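Propionate kinase (Francisella tularensis subsp. tularensis, PDB 3KHY) probably catalyses the reversible transfer of phosphate from ATP to acetate, giving acetyl phosphate and ADP, as a magnesium-dependent homodimeric kinase of the acetokinase family. Local coordinates at residues A[105-110]-A[116-121]; A[95-98]-A[102-105]. All blocks are in the same frame, centred on the assembly; numbering follows the deposited sequence.

Interaction 1 (A[105-110]-A[116-121]); sequences EKIKAC and LHNPAH
The amide nitrogen of Asn118 is the atom to look at: it reaches across to Cys110 and Ile107 and lies against both the CB and the carbonyl oxygen of Cys110. Asn118 ND2 sits 3.3 Å from Cys110 CB. Cys110 O is hardly farther, 3.4 Å from the same Asn118 ND2, and Ile107 O lies somewhat beyond. Its firm hydrogen bond, though, goes to His88 O, in the loop after strand 79-86. The thiol keeps clear of the amide: with Cys110 SG anti to the carbonyl carbon (chi1 -68°), the sulfur is swung back toward its own helix, 3.5 Å from Lys106 O, and CB is what Asn118 finds. Ile107 meets the amide more loosely, its CG2 4.4 Å from Asn118 ND2, and its side chain otherwise packs on Ile122 and on Ala139 and Phe141 of strand 137-141. At the other corner of the amide, Asn118 OD1 lies in plane at the edge of the His121 ring, 3.4 Å from His121 CD2, while His117 O lies over one face of that ring. Asn118 is about 8 Å, side chain to side chain, from Asp142, the predicted proton donor/acceptor. The bond to His88 O gives the buried nitrogen a firm partner and sets which way round the amide sits; the amide oxygen at the His121 ring edge is consistent with that.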
loop_
_atom_site.group_PDB
_atom_site.type_symbol
_atom_site.label_atom_id
_atom_site.label_comp_id
_atom_site.label_asym_id
_atom_site.label_seq_id
_atom_site.Cartn_x
_atom_site.Cartn_y
_atom_site.Cartn_z
ATOM N N GLU A 105 -30.007 -8.365 11.400
ATOM C CA GLU A 105 -29.932 -6.912 11.528
ATOM C C GLU A 105 -28.495 -6.437 11.329
ATOM O O GLU A 105 -28.242 -5.471 10.606
ATOM C CB GLU A 105 -30.450 -6.444 12.895
ATOM C CG GLU A 105 -31.952 -6.598 13.088
ATOM C CD GLU A 105 -32.432 -6.112 14.452
ATOM O OE1 GLU A 105 -31.651 -5.435 15.160
ATOM O OE2 GLU A 105 -33.595 -6.408 14.813
ATOM N N LYS A 106 -27.560 -7.125 11.975
ATOM C CA LYS A 106 -26.145 -6.778 11.879
ATOM C C LYS A 106 -25.610 -6.924 10.459
ATOM O O LYS A 106 -24.902 -6.048 9.957
ATOM C CB LYS A 106 -25.324 -7.635 12.838
ATOM C CG LYS A 106 -25.594 -7.370 14.306
ATOM C CD LYS A 106 -24.724 -8.274 15.157
ATOM C CE LYS A 106 -25.029 -8.118 16.632
ATOM N NZ LYS A 106 -24.246 -9.109 17.419
ATOM N N ILE A 107 -25.932 -8.041 9.813
ATOM C CA ILE A 107 -25.552 -8.237 8.420
ATOM C C ILE A 107 -26.083 -7.096 7.558
ATOM O O ILE A 107 -25.382 -6.578 6.687
ATOM C CB ILE A 107 -26.085 -9.573 7.869
ATOM C CG1 ILE A 107 -25.395 -10.738 8.577
ATOM C CG2 ILE A 107 -25.845 -9.657 6.365
ATOM C CD1 ILE A 107 -25.939 -12.093 8.190
ATOM N N LYS A 108 -27.325 -6.694 7.812
ATOM C CA LYS A 108 -27.933 -5.614 7.051
ATOM C C LYS A 108 -27.166 -4.301 7.252
ATOM O O LYS A 108 -27.084 -3.479 6.346
ATOM C CB LYS A 108 -29.402 -5.451 7.451
ATOM C CG LYS A 108 -30.082 -4.216 6.877
ATOM C CD LYS A 108 -31.553 -4.136 7.286
ATOM C CE LYS A 108 -32.444 -5.039 6.431
ATOM N NZ LYS A 108 -32.168 -6.501 6.588
ATOM N N ALA A 109 -26.598 -4.111 8.437
ATOM C CA ALA A 109 -25.867 -2.880 8.731
ATOM C C ALA A 109 -24.532 -2.827 7.991
ATOM O O ALA A 109 -23.905 -1.769 7.909
ATOM C CB ALA A 109 -25.664 -2.716 10.227
ATOM N N CYS A 110 -24.118 -3.965 7.432
ATOM C CA CYS A 110 -22.849 -4.069 6.708
ATOM C C CYS A 110 -23.030 -3.851 5.204
ATOM O O CYS A 110 -22.076 -3.951 4.436
ATOM C CB CYS A 110 -22.212 -5.445 6.946
ATOM S SG CYS A 110 -21.634 -5.733 8.637
ATOM N N LEU A 116 -23.133 -4.374 -3.162
ATOM C CA LEU A 116 -23.629 -5.218 -4.251
ATOM C C LEU A 116 -23.784 -6.691 -3.870
ATOM O O LEU A 116 -24.338 -7.474 -4.636
ATOM C CB LEU A 116 -22.714 -5.106 -5.471
ATOM C CG LEU A 116 -22.458 -3.697 -6.000
ATOM C CD1 LEU A 116 -21.392 -3.726 -7.085
ATOM C CD2 LEU A 116 -23.747 -3.062 -6.509
ATOM N N HIS A 117 -23.294 -7.074 -2.697
ATOM C CA HIS A 117 -23.303 -8.485 -2.323
ATOM C C HIS A 117 -24.144 -8.782 -1.088
ATOM O O HIS A 117 -24.885 -9.762 -1.067
ATOM C CB HIS A 117 -21.880 -8.989 -2.091
ATOM C CG HIS A 117 -21.050 -9.036 -3.335
ATOM N ND1 HIS A 117 -20.153 -8.044 -3.668
ATOM C CD2 HIS A 117 -20.990 -9.948 -4.333
ATOM C CE1 HIS A 117 -19.569 -8.349 -4.812
ATOM N NE2 HIS A 117 -20.063 -9.498 -5.240
ATOM N N ASN A 118 -24.015 -7.954 -0.053
ATOM C CA ASN A 118 -24.685 -8.259 1.199
ATOM C C ASN A 118 -26.208 -8.331 1.046
ATOM O O ASN A 118 -26.855 -9.151 1.693
ATOM C CB ASN A 118 -24.251 -7.308 2.329
ATOM C CG ASN A 118 -22.972 -7.778 3.036
ATOM O OD1 ASN A 118 -22.215 -8.585 2.505
ATOM N ND2 ASN A 118 -22.742 -7.277 4.244
ATOM N N PRO A 119 -26.787 -7.479 0.185
ATOM C CA PRO A 119 -28.228 -7.612 -0.072
ATOM C C PRO A 119 -28.592 -8.973 -0.666
ATOM O O PRO A 119 -29.566 -9.579 -0.224
ATOM C CB PRO A 119 -28.508 -6.499 -1.086
ATOM C CG PRO A 119 -27.459 -5.477 -0.815
ATOM C CD PRO A 119 -26.228 -6.257 -0.424
ATOM N N ALA A 120 -27.827 -9.439 -1.652
ATOM C CA ALA A 120 -28.082 -10.744 -2.263
ATOM C C ALA A 120 -27.885 -11.888 -1.262
ATOM O O ALA A 120 -28.628 -12.869 -1.281
ATOM C CB ALA A 120 -27.207 -10.946 -3.491
ATOM N N HIS A 121 -26.884 -11.762 -0.390
ATOM C CA HIS A 121 -26.706 -12.717 0.701
ATOM C C HIS A 121 -27.969 -12.775 1.570
ATOM O O HIS A 121 -28.450 -13.848 1.913
ATOM C CB HIS A 121 -25.532 -12.318 1.600
ATOM C CG HIS A 121 -24.187 -12.362 0.937
ATOM N ND1 HIS A 121 -23.833 -13.319 0.010
ATOM C CD2 HIS A 121 -23.087 -11.589 1.116
ATOM C CE1 HIS A 121 -22.582 -13.116 -0.373
ATOM N NE2 HIS A 121 -22.108 -12.073 0.286
#

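Interaction 2 (A[95-98]-A[102-105]); sequences KSVL and DSLE
Ser103 and Val97 point their CB atoms at each other across the turn that joins strand 97-98 to the 101-109 helix, and the closest carbons are Val97 CG2 and Ser103 CB, 3.9 Å apart. Beside this small apolar touch, the serine hydroxyl reaches over to the backbone of the next strand residue: Ser103 OG donates to Leu98 O at 2.9 Å. The approach is a good one, in the carbonyl plane and on a lone pair, with a C=O...OG angle of 133°. The backbone turns CB of Ser103 to the valine, and chi1 of 57° then sets OG between the backbone N and the carbonyl carbon of Ser103. Leu98 thus joins in through its carbonyl; its side chain runs off instead to Val138 and Leu383. Val97 also packs on Phe141, and its backbone pairs with Ala139. A second bond grips the hydroxyl, since Asn100 N, just ahead of the helix, is hydrogen-bonded to Ser103 OG; the buried oxygen therefore donates to one backbone group and accepts from another. With the helix starting at 101, Asn100 stands at the N-cap and Ser103 at N3, and an N3 side chain accepting from the N-cap N-H is one half of a capping box, here at a strand-turn-helix junction on the edge of the eight-stranded sheet.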
loop_
_atom_site.group_PDB
_atom_site.type_symbol
_atom_site.label_atom_id
_atom_site.label_comp_id
_atom_site.label_asym_id
_atom_site.label_seq_id
_atom_site.Cartn_x
_atom_site.Cartn_y
_atom_site.Cartn_z
ATOM N N LYS A 95 -16.593 -14.227 14.080
ATOM C CA LYS A 95 -16.764 -15.663 13.932
ATOM C C LYS A 95 -18.101 -15.933 13.264
ATOM O O LYS A 95 -18.913 -15.024 13.101
ATOM C CB LYS A 95 -16.740 -16.333 15.304
ATOM C CG LYS A 95 -17.792 -15.779 16.239
ATOM C CD LYS A 95 -17.771 -16.443 17.607
ATOM C CE LYS A 95 -18.789 -15.791 18.527
ATOM N NZ LYS A 95 -18.676 -16.269 19.932
ATOM N N SER A 96 -18.331 -17.183 12.876
ATOM C CA SER A 96 -19.583 -17.563 12.236
ATOM C C SER A 96 -20.722 -17.499 13.250
ATOM O O SER A 96 -20.487 -17.611 14.449
ATOM C CB SER A 96 -19.457 -18.966 11.639
ATOM O OG SER A 96 -18.375 -19.005 10.704
ATOM N N VAL A 97 -21.950 -17.311 12.774
ATOM C CA VAL A 97 -23.097 -17.155 13.670
ATOM C C VAL A 97 -24.361 -17.761 13.087
ATOM O O VAL A 97 -24.584 -17.733 11.872
ATOM C CB VAL A 97 -23.413 -15.668 13.965
ATOM C CG1 VAL A 97 -22.263 -15.005 14.693
ATOM C CG2 VAL A 97 -23.751 -14.929 12.666
ATOM N N LEU A 98 -25.192 -18.312 13.962
ATOM C CA LEU A 98 -26.509 -18.770 13.555
ATOM C C LEU A 98 -27.312 -17.580 13.061
ATOM O O LEU A 98 -27.211 -16.487 13.608
ATOM C CB LEU A 98 -27.229 -19.437 14.723
ATOM C CG LEU A 98 -26.680 -20.809 15.111
ATOM C CD1 LEU A 98 -26.952 -21.099 16.585
ATOM C CD2 LEU A 98 -27.273 -21.892 14.210
ATOM N N ASP A 102 -31.543 -11.048 15.120
ATOM C CA ASP A 102 -30.433 -10.231 15.594
ATOM C C ASP A 102 -29.270 -10.217 14.595
ATOM O O ASP A 102 -28.860 -9.153 14.130
ATOM C CB ASP A 102 -29.962 -10.691 16.977
ATOM C CG ASP A 102 -31.012 -10.469 18.055
ATOM O OD1 ASP A 102 -30.981 -11.193 19.073
ATOM O OD2 ASP A 102 -31.872 -9.575 17.884
ATOM N N SER A 103 -28.736 -11.386 14.258
ATOM C CA SER A 103 -27.590 -11.409 13.356
ATOM C C SER A 103 -27.952 -10.823 11.992
ATOM O O SER A 103 -27.145 -10.134 11.375
ATOM C CB SER A 103 -26.974 -12.808 13.231
ATOM O OG SER A 103 -27.916 -13.766 12.798
ATOM N N LEU A 104 -29.178 -11.068 11.538
ATOM C CA LEU A 104 -29.647 -10.498 10.277
ATOM C C LEU A 104 -29.622 -8.971 10.280
ATOM O O LEU A 104 -29.275 -8.351 9.273
ATOM C CB LEU A 104 -31.054 -10.988 9.943
ATOM C CG LEU A 104 -31.136 -12.234 9.071
ATOM C CD1 LEU A 104 -32.588 -12.504 8.687
ATOM C CD2 LEU A 104 -30.264 -12.072 7.831
ATOM N N GLU A 105 -30.007 -8.365 11.400
ATOM C CA GLU A 105 -29.932 -6.912 11.528
ATOM C C GLU A 105 -28.495 -6.437 11.329
ATOM O O GLU A 105 -28.242 -5.471 10.606
ATOM C CB GLU A 105 -30.450 -6.444 12.895
ATOM C CG GLU A 105 -31.952 -6.598 13.088
ATOM C CD GLU A 105 -32.432 -6.112 14.452
ATOM O OE1 GLU A 105 -31.651 -5.435 15.160
ATOM O OE2 GLU A 105 -33.595 -6.408 14.813
#

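Both interactions use helix 101-109, one at each end, with their centres 11 Å apart. In interaction 2 the beginning of the helix is tied to the edge strand it has just left; in interaction 1 its far end meets the start of the next helix, 118-131. The second contact is only partly buried and lies away from the annotated sites, whereas all the touching residues of the first are buried and the side chain of Asn118 is about 9 Å from that of Arg85, predicted to bind substrate. Their chemistry differs to match: 95-98 and 102-105 share a direct hydrogen bond, while 105-110 and 116-121 meet by close packing around an amide whose clear bond goes to a third part of the chain.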